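Local atomic coordinates of probable sugar kinase (Clostridium perfringens, PDB entry 3KZH), a protein that belongs to the pfkB (ribokinase) family of carbohydrate kinases and probably phosphorylates a sugar, although its natural substrate is not established. Residues 164-169 / 185-190; 178-183 / 215-220; 10-15 / 140-145; 46-51 / 258-263; 231-236 / 272-277. All coordinates share one frame; numbering follows the deposited sequence.

How the contacts relate
From the N terminus, the segment 10-15, which begins on strand 9-12, finds its partner at 140-145, where contact 3 closes a loop of 124 residues. The helix at 46-51 starts a longer loop before that one has closed and meets 258-263 in contact 4, so the two cross. Contacts 1 and 2 both fall within the span of contact 4 and cross each other, since 178-183 lies between 164-169 and 185-190 while its partner 215-220 follows 185-190. Contact 5 opens at 231-236 and crosses contact 4 by ending at 272-277. Contacts 1 and 3 pair neighbouring strands of the central sheet, contact 4 pairs helices over it, contact 5 lays a helix on its antiparallel part, and contact 2 joins a loop to the end of helix 204-217.

Contact 1: residues 164-169 / 185-190; sequences ILDPVS and TIKPNR. With BGC (beta-D-glucopyranose), chain C.
Ile164 and Thr185 begin the pairing as parallel bridge partners, their side chains side by side and pointing the same way, with the two CG2 methyls 4.0 Å apart. Thr185 turns its hydroxyl to Tyr267 OH of helix 255-268, which lies over this face. Leu165 N then donates to Thr185 O (2.9 Å, 165° at the hydrogen), and Leu165 O accepts from Lys187 N at 3.0 Å with a more bent N-H...O angle of 130°. On the opposite face Leu165 CD2 lies 4.1 Å from Ile186 CG2. The pair forms neighbouring strands of the beta-alpha-beta unit 162-166, 170-174, 185-186, and as in many alpha/beta enzymes the ligand sits past the strands' C-terminal ends. There Asp166 extends its carboxylate toward the sugar, CG anti to the backbone N (chi1 -173°), leaving OD1 2.9 Å from O1 of the glucose. Pro167 passes close to the backbone just beyond strand 185-186, its CD 3.2 Å from Lys187 O, while its ring crosses that of Pro188. Val168 O accepts a hydrogen bond from glucose O2 at 2.8 Å. Across the pocket the bent chain of Lys187 ends in a covalent bond from NZ to C6 of the glucose, 1.4 Å long.

Contact 2: residues 178-183 / 215-220; sequences HLIKDF and LGLGIK
Two connections of the alpha/beta layer meet here: the loop 178-183, with a 3-10 turn at 180-182, which leads into strand 185-186, and the end of helix 204-217 with the turn into strand 221-225. Ile180 and Leu217 supply the apolar contact, their side chains crossing at an angle with CD1 to CD1 at 4.0 Å. Ile180 sends CG1 between its backbone N and carbonyl carbon (chi1 64°), and the extended bond beyond it delivers CD1 to Leu217. One residue on, Lys181 contributes the root of its side chain: CB rests 3.4 Å from Leu217 O, whereas the long chain leads away to a long salt bridge with Asp182. Gly218 leaves the helix with a positive phi of 119°, its C 3.9 Å from Lys181 O. Ile219 then packs against carbonyl oxygens. Its CG1 lies 3.4 Å from Ile180 O and 3.6 Å from Phe183 O, and its CA makes a nearly straight CA-H...O contact of 3.4 Å with Phe183 O. No hydrogen bond joins the segments; the contact consists of apolar packing and the single CA-H...O contact of Ile219. Leu165 from strand 162-166 and Phe214 pack beside Ile180. The two segments end successive crossovers, 162-166 to 185-186 and 185-186 to 221-225, and meet just before adjacent parallel strands, as in the alpha/beta layering of the ribokinase fold.

Contact 3: residues 10-15 / 140-145; sequences LVFGAS and TVLDSD
Leu10 and Thr140 open a tightly paired ladder whose strand axes approach to 4.6 Å at 19°. Leu10 O receives Val141 N at 2.8 Å, and Phe12 N donates to Val141 O at 3.0 Å; both donors lie in the carbonyl plane. Leu10 and Thr140 also run side by side, CB to OG1 3.7 Å, while the threonine OG1 is hydrogen-bonded to Thr161 OG1. On the same face Phe12 and Leu142 cross, the leucine CD2 meeting ring atom CD2 at 3.8 Å in an oblique approach. Leu142 reaches it with CG anti to its carbonyl carbon (chi1 -65°).

Further on the strands part, with CA atoms of Phe12 and Leu142 already 5.7 Å apart. Here a water accepts from Asp143 N at 3.0 Å; its bond to Phe12 O is so short in the model that it must be called doubtful. Asp145, at the exposed end, is salt-bridged to Lys172.

Within the sheet, strand 9-12 is flanked by 59-62 and strand 139-143 by 162-166. Helix 147-157 packs on the face bearing Phe12 and Leu142, and helix 44-54 on the face of Val11 and Val141.

Contact 4: residues 46-51 / 258-263; sequences RNIAEN and SFVAGL
Ile48 meets Val260 and Ala261 where two buried helices come within 8.1 Å of each other, axis to axis, and cross at -49°. From CB its side chain forks. The short branch, CG2, sits 4.0 Å from Val260 CG1 and 4.3 Å from the methyl of Ala261. The long branch leaves with CG1 anti to the carbonyl carbon (chi1 -67°) and runs on extended, which carries the tip CD1 to 3.9 Å from Val260 CG1. Val260 CG1 is thus touched by both branches, the two side chains crossing rather than running alongside. Beyond Val260 the same CD1 packs against Val141 CG1 and lies 3.6 Å from Asp166 OD2, so the tip reaches the sheet beneath the helices.

A second patch is small: Asn51 CB lies 3.5 Å from Ala261 CB, and Ala261 CB also rests 3.6 Å from Ile48 O. The absence of bulk on Ala261 is consistent with the close axis approach. Ser258 OG is hydrogen-bonded to Thr287 OG1, and Asn47 ND2 to Asp257 OD2.

Helix 44-54 has strand 59-62 beside Arg46 and Ala49, while helix 255-268 is backed by helix 273-288 through Met283, Ala280 and Ile276; Asp166 of strand 162-166 lies against both helices.

Contact 5: residues 231-236 / 272-277; sequences IFYNDG and PIEDIV
Tyr233 and Val277 head a mostly apolar contact in which a helix lies against one face of a strand, the axes 10.0 Å apart at their closest and running nearly antiparallel at 151°. Among the hydrocarbon contacts, the tyrosine ring meets two side chains obliquely: Val277 CG2 lies 3.8 Å from CD2 and Ile273 CG2 3.9 Å from CE1. The ring is directed at the helix because CG stands between the backbone N and the carbonyl carbon (chi1 62°). Val277 uses its other methyl on Ile231, CG1 lying 4.1 Å from CB, and those two side chains slide past each other in opposite directions.

Mixed polar and apolar contacts come next. Tyr233 OH reaches beyond the ring to the aliphatic CG of Glu274 at 3.5 Å, with the carboxylate plane turned 43° from the ring. Asp235 and Ile273 come from opposite directions, and OD2 lies 3.3 Å from CD1 and 3.4 Å from CG2 of the isoleucine.

No hydrogen bond crosses the contact; those nearby stay on the strand side, in and just after 231-236. Asn234 OD1 accepts from Gly236 N at 3.2 Å, an Asx turn, although the donor stands above the carbonyl plane. Asp235 OD1 accepts from the backbone N atoms of Val237 and Ser238, so the carboxylate next to Ile273 is held from the hairpin side.

Phe232 and Asn234 point the other way, to helix 204-217. A sheet with helices on both faces in this manner is the layered alpha/beta architecture of the ribokinase fold, seen here at its antiparallel strands 231-234 and 239-244.

Contact 1: residues 164-169 / 185-190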
# COMPACT_ATOMS: atom_id res chain seq x y z
N ILE A 164 -16.19 -0.06 26.74
CA ILE A 164 -16.86 -1.16 26.02
C ILE A 164 -15.83 -2.24 25.62
O ILE A 164 -14.86 -1.95 24.92
CB ILE A 164 -17.64 -0.65 24.74
CG1 ILE A 164 -18.62 0.48 25.10
CG2 ILE A 164 -18.40 -1.81 24.08
CD1 ILE A 164 -19.29 1.15 23.93
N LEU A 165 -16.07 -3.48 26.04
CA LEU A 165 -15.18 -4.60 25.73
C LEU A 165 -15.62 -5.56 24.61
O LEU A 165 -16.75 -6.06 24.61
CB LEU A 165 -14.89 -5.43 26.99
CG LEU A 165 -13.97 -6.67 26.96
CD1 LEU A 165 -12.55 -6.32 26.52
CD2 LEU A 165 -13.95 -7.38 28.30
N ASP A 166 -14.68 -5.83 23.71
CA ASP A 166 -14.83 -6.79 22.61
C ASP A 166 -13.70 -7.79 22.97
O ASP A 166 -12.54 -7.53 22.68
CB ASP A 166 -14.55 -6.11 21.25
CG ASP A 166 -14.86 -7.03 20.05
OD1 ASP A 166 -14.73 -8.26 20.17
OD2 ASP A 166 -15.23 -6.51 18.97
N PRO A 167 -14.03 -8.93 23.62
CA PRO A 167 -13.03 -9.94 24.02
C PRO A 167 -12.14 -10.63 22.97
O PRO A 167 -11.18 -11.29 23.36
CB PRO A 167 -13.85 -10.97 24.81
CG PRO A 167 -15.00 -10.18 25.31
CD PRO A 167 -15.36 -9.35 24.10
N VAL A 168 -12.45 -10.47 21.68
CA VAL A 168 -11.70 -11.07 20.55
C VAL A 168 -11.67 -12.63 20.47
O VAL A 168 -12.01 -13.20 19.42
CB VAL A 168 -10.25 -10.43 20.39
CG1 VAL A 168 -9.50 -11.02 19.20
CG2 VAL A 168 -10.38 -8.92 20.21
N SER A 169 -11.26 -13.28 21.55
CA SER A 169 -11.20 -14.75 21.64
C SER A 169 -11.34 -15.19 23.09
O SER A 169 -11.19 -14.39 24.01
CB SER A 169 -9.87 -15.28 21.07
OG SER A 169 -8.78 -15.07 21.96
N THR A 185 -19.90 -1.93 29.46
CA THR A 185 -20.49 -2.90 28.56
C THR A 185 -19.47 -3.93 28.15
O THR A 185 -18.31 -3.61 27.92
CB THR A 185 -21.04 -2.19 27.26
OG1 THR A 185 -22.14 -1.35 27.61
CG2 THR A 185 -21.51 -3.20 26.19
N ILE A 186 -19.90 -5.19 28.16
CA ILE A 186 -19.06 -6.27 27.68
C ILE A 186 -19.88 -6.91 26.55
O ILE A 186 -21.11 -6.89 26.56
CB ILE A 186 -18.63 -7.30 28.78
CG1 ILE A 186 -19.82 -7.94 29.49
CG2 ILE A 186 -17.66 -6.64 29.78
CD1 ILE A 186 -19.50 -9.26 30.12
N LYS A 187 -19.19 -7.45 25.54
CA LYS A 187 -19.85 -8.06 24.40
C LYS A 187 -19.16 -9.43 24.04
O LYS A 187 -18.41 -9.53 23.03
CB LYS A 187 -19.88 -7.11 23.20
CG LYS A 187 -21.11 -7.35 22.27
CD LYS A 187 -20.92 -8.42 21.25
CE LYS A 187 -19.73 -8.19 20.35
NZ LYS A 187 -18.95 -9.37 20.14
N PRO A 188 -19.40 -10.47 24.85
CA PRO A 188 -18.77 -11.73 24.50
C PRO A 188 -19.68 -12.69 23.74
O PRO A 188 -20.85 -12.41 23.57
CB PRO A 188 -18.41 -12.30 25.88
CG PRO A 188 -19.54 -11.87 26.72
CD PRO A 188 -19.72 -10.45 26.30
N ASN A 189 -19.10 -13.76 23.19
CA ASN A 189 -19.94 -14.77 22.56
C ASN A 189 -20.19 -15.83 23.64
O ASN A 189 -19.75 -15.65 24.78
CB ASN A 189 -19.36 -15.31 21.23
CG ASN A 189 -18.03 -16.05 21.38
OD1 ASN A 189 -17.55 -16.31 22.47
ND2 ASN A 189 -17.45 -16.40 20.24
N ARG A 190 -20.87 -16.92 23.30
CA ARG A 190 -21.17 -17.98 24.27
C ARG A 190 -19.94 -18.48 25.04
O ARG A 190 -19.89 -18.32 26.26
CB ARG A 190 -21.91 -19.15 23.61
CG ARG A 190 -22.46 -20.17 24.60
CD ARG A 190 -23.07 -21.38 23.91
NE ARG A 190 -24.29 -21.03 23.18
CZ ARG A 190 -25.53 -21.28 23.61
NH1 ARG A 190 -25.74 -21.88 24.78
NH2 ARG A 190 -26.57 -20.94 22.85
C2 BGC C . -15.65 -12.71 18.65
C3 BGC C . -16.72 -12.82 17.52
C4 BGC C . -18.08 -12.47 18.25
C5 BGC C . -18.06 -11.03 18.92
C6 BGC C . -19.29 -10.65 19.64
C1 BGC C . -15.66 -11.28 19.18
O1 BGC C . -14.79 -11.18 20.06
O2 BGC C . -14.51 -12.96 18.15
O3 BGC C . -16.68 -14.06 17.18
O4 BGC C . -19.05 -12.57 17.36
O5 BGC C . -16.98 -10.94 19.81

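Contact 2: residues 178-183 / 215-220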
# COMPACT_ATOMS: atom_id res chain seq x y z
N HIS A 178 -10.17 -10.61 35.41
CA HIS A 178 -10.08 -9.88 36.68
C HIS A 178 -10.35 -8.38 36.51
O HIS A 178 -10.57 -7.66 37.50
CB HIS A 178 -8.70 -10.11 37.33
CG HIS A 178 -7.54 -9.63 36.50
ND1 HIS A 178 -7.25 -10.13 35.26
CD2 HIS A 178 -6.63 -8.65 36.74
CE1 HIS A 178 -6.21 -9.49 34.76
NE2 HIS A 178 -5.82 -8.58 35.63
N LEU A 179 -10.33 -7.93 35.26
CA LEU A 179 -10.53 -6.52 34.91
C LEU A 179 -11.91 -6.14 34.39
O LEU A 179 -12.24 -4.95 34.36
CB LEU A 179 -9.48 -6.08 33.88
CG LEU A 179 -8.00 -6.04 34.28
CD1 LEU A 179 -7.14 -5.77 33.05
CD2 LEU A 179 -7.76 -5.01 35.37
N ILE A 180 -12.73 -7.13 34.02
CA ILE A 180 -14.06 -6.85 33.46
C ILE A 180 -15.06 -6.04 34.27
O ILE A 180 -15.89 -5.34 33.69
CB ILE A 180 -14.77 -8.11 32.90
CG1 ILE A 180 -15.07 -9.12 34.01
CG2 ILE A 180 -13.95 -8.69 31.77
CD1 ILE A 180 -15.91 -10.30 33.56
N LYS A 181 -14.92 -6.07 35.59
CA LYS A 181 -15.80 -5.35 36.52
C LYS A 181 -15.87 -3.83 36.32
O LYS A 181 -16.87 -3.21 36.68
CB LYS A 181 -15.41 -5.67 37.98
CG LYS A 181 -14.00 -5.25 38.41
CD LYS A 181 -13.78 -5.53 39.89
CE LYS A 181 -12.38 -5.11 40.34
NZ LYS A 181 -12.15 -3.63 40.27
N ASP A 182 -14.84 -3.27 35.69
CA ASP A 182 -14.77 -1.83 35.45
C ASP A 182 -15.38 -1.34 34.14
O ASP A 182 -15.49 -0.13 33.90
CB ASP A 182 -13.33 -1.34 35.59
CG ASP A 182 -12.81 -1.44 37.02
OD1 ASP A 182 -13.58 -1.12 37.96
OD2 ASP A 182 -11.63 -1.84 37.18
N PHE A 183 -15.82 -2.29 33.32
CA PHE A 183 -16.46 -1.99 32.05
C PHE A 183 -17.94 -1.71 32.21
O PHE A 183 -18.61 -2.28 33.08
CB PHE A 183 -16.27 -3.16 31.07
CG PHE A 183 -14.90 -3.23 30.46
CD1 PHE A 183 -14.60 -2.48 29.31
CD2 PHE A 183 -13.91 -4.04 31.00
CE1 PHE A 183 -13.32 -2.53 28.70
CE2 PHE A 183 -12.63 -4.12 30.41
CZ PHE A 183 -12.33 -3.35 29.26
N LEU A 215 -23.57 -8.17 35.94
CA LEU A 215 -24.22 -6.96 36.45
C LEU A 215 -23.89 -6.75 37.93
O LEU A 215 -23.89 -5.62 38.41
CB LEU A 215 -25.74 -7.04 36.28
CG LEU A 215 -26.37 -7.19 34.89
CD1 LEU A 215 -27.82 -7.58 35.05
CD2 LEU A 215 -26.22 -5.94 34.06
N GLY A 216 -23.58 -7.86 38.61
CA GLY A 216 -23.22 -7.86 40.02
C GLY A 216 -21.83 -7.31 40.24
O GLY A 216 -21.58 -6.61 41.23
N LEU A 217 -20.94 -7.60 39.29
CA LEU A 217 -19.55 -7.13 39.30
C LEU A 217 -19.45 -5.61 39.08
O LEU A 217 -18.42 -5.00 39.38
CB LEU A 217 -18.76 -7.85 38.21
CG LEU A 217 -18.52 -9.36 38.27
CD1 LEU A 217 -17.77 -9.79 37.02
CD2 LEU A 217 -17.73 -9.77 39.52
N GLY A 218 -20.53 -5.02 38.58
CA GLY A 218 -20.56 -3.59 38.32
C GLY A 218 -20.79 -3.23 36.86
O GLY A 218 -20.95 -2.05 36.53
N ILE A 219 -20.82 -4.24 35.99
CA ILE A 219 -21.06 -4.03 34.56
C ILE A 219 -22.50 -3.55 34.37
O ILE A 219 -23.41 -4.03 35.04
CB ILE A 219 -20.74 -5.32 33.73
CG1 ILE A 219 -19.29 -5.75 33.98
CG2 ILE A 219 -20.99 -5.08 32.23
CD1 ILE A 219 -18.94 -7.16 33.53
N LYS A 220 -22.67 -2.54 33.53
CA LYS A 220 -23.98 -1.94 33.29
C LYS A 220 -24.82 -2.62 32.22
O LYS A 220 -26.04 -2.71 32.37
CB LYS A 220 -23.85 -0.45 32.95
CG LYS A 220 -23.07 0.38 33.96
CD LYS A 220 -23.78 0.51 35.31
CE LYS A 220 -23.07 1.51 36.21
NZ LYS A 220 -21.67 1.10 36.54

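Contact 3: residues 10-15 / 140-145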
# COMPACT_ATOMS: atom_id res chain seq x y z
N LEU A 10 -14.84 7.16 21.43
CA LEU A 10 -13.45 6.84 21.27
C LEU A 10 -13.22 5.35 21.12
O LEU A 10 -13.81 4.55 21.85
CB LEU A 10 -12.62 7.40 22.43
CG LEU A 10 -11.09 7.19 22.44
CD1 LEU A 10 -10.40 7.82 21.24
CD2 LEU A 10 -10.53 7.76 23.73
N VAL A 11 -12.43 5.00 20.12
CA VAL A 11 -12.05 3.62 19.86
C VAL A 11 -10.53 3.66 20.01
O VAL A 11 -9.88 4.51 19.42
CB VAL A 11 -12.47 3.13 18.43
CG1 VAL A 11 -12.07 1.66 18.22
CG2 VAL A 11 -13.98 3.28 18.22
N PHE A 12 -10.00 2.78 20.86
CA PHE A 12 -8.56 2.71 21.11
C PHE A 12 -8.05 1.30 20.79
O PHE A 12 -8.47 0.34 21.43
CB PHE A 12 -8.28 3.08 22.59
CG PHE A 12 -6.82 3.12 22.98
CD1 PHE A 12 -6.06 4.29 22.78
CD2 PHE A 12 -6.20 2.01 23.59
CE1 PHE A 12 -4.69 4.37 23.19
CE2 PHE A 12 -4.84 2.05 24.00
CZ PHE A 12 -4.08 3.25 23.80
N GLY A 13 -7.14 1.19 19.82
CA GLY A 13 -6.59 -0.11 19.44
C GLY A 13 -5.77 -0.14 18.16
O GLY A 13 -5.56 0.88 17.51
N ALA A 14 -5.38 -1.35 17.75
CA ALA A 14 -4.55 -1.59 16.57
C ALA A 14 -5.14 -1.39 15.16
O ALA A 14 -6.35 -1.51 14.96
CB ALA A 14 -3.93 -2.97 16.67
N SER A 15 -4.26 -1.06 14.22
CA SER A 15 -4.57 -0.87 12.79
C SER A 15 -3.55 -1.72 12.06
O SER A 15 -2.35 -1.51 12.21
CB SER A 15 -4.38 0.57 12.32
OG SER A 15 -5.39 1.43 12.80
N THR A 140 -15.86 4.47 25.36
CA THR A 140 -14.53 4.12 24.87
C THR A 140 -14.40 2.61 24.64
O THR A 140 -14.52 1.82 25.57
CB THR A 140 -13.38 4.70 25.77
OG1 THR A 140 -13.46 6.13 25.78
CG2 THR A 140 -12.00 4.32 25.23
N VAL A 141 -14.17 2.24 23.38
CA VAL A 141 -14.05 0.84 22.97
C VAL A 141 -12.62 0.35 23.07
O VAL A 141 -11.66 1.02 22.67
CB VAL A 141 -14.58 0.63 21.51
CG1 VAL A 141 -14.36 -0.81 21.02
CG2 VAL A 141 -16.06 0.98 21.43
N LEU A 142 -12.48 -0.85 23.64
CA LEU A 142 -11.21 -1.51 23.82
C LEU A 142 -11.41 -2.98 23.49
O LEU A 142 -12.53 -3.48 23.55
CB LEU A 142 -10.72 -1.43 25.28
CG LEU A 142 -10.34 -0.14 26.02
CD1 LEU A 142 -9.91 -0.45 27.44
CD2 LEU A 142 -9.23 0.57 25.30
N ASP A 143 -10.33 -3.63 23.10
CA ASP A 143 -10.34 -5.07 22.86
C ASP A 143 -9.41 -5.66 23.93
O ASP A 143 -8.86 -4.90 24.72
CB ASP A 143 -9.93 -5.42 21.41
CG ASP A 143 -8.49 -5.03 21.03
OD1 ASP A 143 -7.69 -4.55 21.86
OD2 ASP A 143 -8.17 -5.22 19.84
N SER A 144 -9.20 -6.97 23.91
CA SER A 144 -8.36 -7.63 24.91
C SER A 144 -6.88 -7.88 24.55
O SER A 144 -6.26 -8.82 25.07
CB SER A 144 -9.04 -8.93 25.32
OG SER A 144 -9.26 -9.71 24.17
N ASP A 145 -6.32 -7.02 23.70
CA ASP A 145 -4.92 -7.12 23.24
C ASP A 145 -3.82 -6.84 24.26
O ASP A 145 -2.87 -7.61 24.38
CB ASP A 145 -4.70 -6.21 22.03
CG ASP A 145 -4.74 -6.95 20.71
OD1 ASP A 145 -5.62 -7.83 20.52
OD2 ASP A 145 -3.89 -6.64 19.85
O HOH W 1 -7.97 -1.77 22.65

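Contact 4: residues 46-51 / 258-263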
# COMPACT_ATOMS: atom_id res chain seq x y z
N ARG A 46 -9.91 -1.10 14.28
CA ARG A 46 -9.97 -0.29 13.06
C ARG A 46 -11.24 -0.58 12.28
O ARG A 46 -11.79 0.32 11.65
CB ARG A 46 -8.74 -0.50 12.16
CG ARG A 46 -8.51 0.64 11.14
CD ARG A 46 -8.22 0.15 9.74
NE ARG A 46 -9.45 0.02 8.95
CZ ARG A 46 -10.17 -1.09 8.85
NH1 ARG A 46 -9.78 -2.17 9.49
NH2 ARG A 46 -11.32 -1.09 8.22
N ASN A 47 -11.69 -1.83 12.34
CA ASN A 47 -12.91 -2.28 11.68
C ASN A 47 -14.11 -1.68 12.42
O ASN A 47 -15.04 -1.21 11.78
CB ASN A 47 -13.02 -3.82 11.67
CG ASN A 47 -11.82 -4.52 11.00
OD1 ASN A 47 -11.28 -4.05 10.00
ND2 ASN A 47 -11.41 -5.65 11.56
N ILE A 48 -14.06 -1.66 13.76
CA ILE A 48 -15.15 -1.11 14.58
C ILE A 48 -15.34 0.38 14.25
O ILE A 48 -16.45 0.79 13.90
CB ILE A 48 -14.90 -1.30 16.13
CG1 ILE A 48 -14.96 -2.78 16.49
CG2 ILE A 48 -15.96 -0.55 16.95
CD1 ILE A 48 -14.50 -3.13 17.91
N ALA A 49 -14.24 1.13 14.29
CA ALA A 49 -14.20 2.56 13.98
C ALA A 49 -14.73 2.88 12.58
O ALA A 49 -15.46 3.87 12.41
CB ALA A 49 -12.81 3.09 14.14
N GLU A 50 -14.41 2.03 11.60
CA GLU A 50 -14.89 2.21 10.21
C GLU A 50 -16.40 2.04 10.15
O GLU A 50 -17.10 2.94 9.66
CB GLU A 50 -14.20 1.26 9.19
CG GLU A 50 -14.44 1.74 7.74
CD GLU A 50 -14.03 0.79 6.61
OE1 GLU A 50 -13.04 0.05 6.73
OE2 GLU A 50 -14.70 0.83 5.56
N ASN A 51 -16.91 0.93 10.72
CA ASN A 51 -18.34 0.61 10.76
C ASN A 51 -19.18 1.72 11.44
O ASN A 51 -20.29 2.01 11.03
CB ASN A 51 -18.59 -0.71 11.49
CG ASN A 51 -18.12 -1.93 10.73
OD1 ASN A 51 -17.14 -2.59 11.12
ND2 ASN A 51 -18.84 -2.28 9.68
N SER A 258 -18.79 -5.19 13.69
CA SER A 258 -19.93 -4.40 13.24
C SER A 258 -21.00 -4.33 14.31
O SER A 258 -21.71 -3.32 14.39
CB SER A 258 -20.53 -5.01 11.99
OG SER A 258 -19.65 -4.90 10.92
N PHE A 259 -21.12 -5.39 15.13
CA PHE A 259 -22.10 -5.41 16.23
C PHE A 259 -21.71 -4.40 17.29
O PHE A 259 -22.58 -3.69 17.78
CB PHE A 259 -22.25 -6.81 16.88
CG PHE A 259 -23.39 -6.89 17.87
CD1 PHE A 259 -24.70 -7.15 17.43
CD2 PHE A 259 -23.19 -6.63 19.25
CE1 PHE A 259 -25.80 -7.12 18.34
CE2 PHE A 259 -24.27 -6.61 20.16
CZ PHE A 259 -25.58 -6.85 19.70
N VAL A 260 -20.41 -4.32 17.62
CA VAL A 260 -19.88 -3.39 18.62
C VAL A 260 -20.12 -1.95 18.17
O VAL A 260 -20.49 -1.07 18.97
CB VAL A 260 -18.35 -3.63 18.91
CG1 VAL A 260 -17.79 -2.59 19.88
CG2 VAL A 260 -18.15 -5.00 19.52
N ALA A 261 -19.97 -1.74 16.86
CA ALA A 261 -20.20 -0.45 16.24
C ALA A 261 -21.65 -0.00 16.34
O ALA A 261 -21.93 1.17 16.58
CB ALA A 261 -19.74 -0.48 14.82
N GLY A 262 -22.55 -0.97 16.23
CA GLY A 262 -23.98 -0.72 16.31
C GLY A 262 -24.42 -0.36 17.71
O GLY A 262 -25.40 0.35 17.87
N LEU A 263 -23.72 -0.91 18.72
CA LEU A 263 -23.95 -0.60 20.14
C LEU A 263 -23.56 0.85 20.34
O LEU A 263 -24.23 1.60 21.05
CB LEU A 263 -23.08 -1.46 21.06
CG LEU A 263 -23.31 -2.97 21.14
CD1 LEU A 263 -22.28 -3.58 22.07
CD2 LEU A 263 -24.73 -3.28 21.58

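Contact 5: residues 231-236 / 272-277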
# COMPACT_ATOMS: atom_id res chain seq x y z
N ILE A 231 -28.80 -12.74 19.67
CA ILE A 231 -28.16 -12.00 20.74
C ILE A 231 -29.00 -12.04 22.00
O ILE A 231 -30.20 -11.78 21.95
CB ILE A 231 -27.96 -10.50 20.35
CG1 ILE A 231 -27.15 -10.37 19.04
CG2 ILE A 231 -27.36 -9.67 21.50
CD1 ILE A 231 -25.72 -10.80 19.08
N PHE A 232 -28.33 -12.31 23.11
CA PHE A 232 -28.94 -12.31 24.42
C PHE A 232 -28.49 -10.99 25.06
O PHE A 232 -27.30 -10.67 25.03
CB PHE A 232 -28.45 -13.51 25.25
CG PHE A 232 -28.99 -13.52 26.65
CD1 PHE A 232 -30.27 -14.05 26.92
CD2 PHE A 232 -28.25 -12.93 27.71
CE1 PHE A 232 -30.81 -13.98 28.22
CE2 PHE A 232 -28.78 -12.86 29.01
CZ PHE A 232 -30.06 -13.38 29.27
N TYR A 233 -29.42 -10.27 25.68
CA TYR A 233 -29.09 -9.00 26.34
C TYR A 233 -29.61 -8.91 27.77
O TYR A 233 -30.62 -9.54 28.10
CB TYR A 233 -29.62 -7.81 25.52
CG TYR A 233 -31.13 -7.73 25.35
CD1 TYR A 233 -31.95 -7.06 26.29
CD2 TYR A 233 -31.76 -8.31 24.23
CE1 TYR A 233 -33.35 -6.97 26.13
CE2 TYR A 233 -33.16 -8.21 24.05
CZ TYR A 233 -33.95 -7.55 25.01
OH TYR A 233 -35.33 -7.55 24.90
N ASN A 234 -28.99 -8.02 28.55
CA ASN A 234 -29.40 -7.76 29.94
C ASN A 234 -28.79 -6.45 30.43
O ASN A 234 -27.57 -6.28 30.37
CB ASN A 234 -28.98 -8.91 30.86
CG ASN A 234 -29.74 -8.94 32.21
OD1 ASN A 234 -30.56 -8.08 32.51
ND2 ASN A 234 -29.43 -9.94 33.02
N ASP A 235 -29.63 -5.52 30.89
CA ASP A 235 -29.16 -4.25 31.43
C ASP A 235 -29.59 -4.01 32.88
O ASP A 235 -29.40 -2.92 33.43
CB ASP A 235 -29.56 -3.06 30.52
CG ASP A 235 -31.07 -2.88 30.38
OD1 ASP A 235 -31.81 -3.05 31.36
OD2 ASP A 235 -31.53 -2.52 29.28
N GLY A 236 -30.21 -5.03 33.48
CA GLY A 236 -30.68 -4.94 34.85
C GLY A 236 -32.17 -4.68 34.92
O GLY A 236 -32.83 -5.11 35.86
N PRO A 272 -33.76 2.72 22.93
CA PRO A 272 -34.06 1.66 23.91
C PRO A 272 -33.29 0.39 23.52
O PRO A 272 -32.99 0.18 22.34
CB PRO A 272 -35.58 1.48 23.79
CG PRO A 272 -35.92 2.06 22.47
CD PRO A 272 -35.02 3.24 22.36
N ILE A 273 -32.95 -0.44 24.52
CA ILE A 273 -32.15 -1.65 24.31
C ILE A 273 -32.59 -2.65 23.22
O ILE A 273 -31.74 -3.15 22.49
CB ILE A 273 -31.80 -2.36 25.67
CG1 ILE A 273 -30.64 -3.34 25.48
CG2 ILE A 273 -33.01 -3.06 26.25
CD1 ILE A 273 -29.83 -3.62 26.72
N GLU A 274 -33.90 -2.83 23.04
CA GLU A 274 -34.43 -3.74 22.02
C GLU A 274 -34.09 -3.25 20.61
O GLU A 274 -33.74 -4.05 19.73
CB GLU A 274 -35.95 -3.91 22.18
CG GLU A 274 -36.37 -4.55 23.50
CD GLU A 274 -37.87 -4.45 23.76
OE1 GLU A 274 -38.33 -3.38 24.21
OE2 GLU A 274 -38.58 -5.45 23.53
N ASP A 275 -34.11 -1.92 20.43
CA ASP A 275 -33.79 -1.30 19.15
C ASP A 275 -32.28 -1.24 18.87
O ASP A 275 -31.88 -1.27 17.70
CB ASP A 275 -34.46 0.08 19.02
CG ASP A 275 -35.99 -0.01 18.94
OD1 ASP A 275 -36.51 -0.79 18.12
OD2 ASP A 275 -36.66 0.72 19.70
N ILE A 276 -31.46 -1.15 19.92
CA ILE A 276 -29.98 -1.12 19.80
C ILE A 276 -29.53 -2.50 19.33
O ILE A 276 -28.70 -2.62 18.41
CB ILE A 276 -29.28 -0.82 21.17
CG1 ILE A 276 -29.65 0.58 21.68
CG2 ILE A 276 -27.76 -0.95 21.05
CD1 ILE A 276 -29.09 0.91 23.06
N VAL A 277 -30.12 -3.53 19.93
CA VAL A 277 -29.86 -4.94 19.63
C VAL A 277 -30.22 -5.26 18.17
O VAL A 277 -29.44 -5.91 17.48
CB VAL A 277 -30.63 -5.86 20.65
CG1 VAL A 277 -30.47 -7.30 20.35
CG2 VAL A 277 -30.09 -5.65 22.02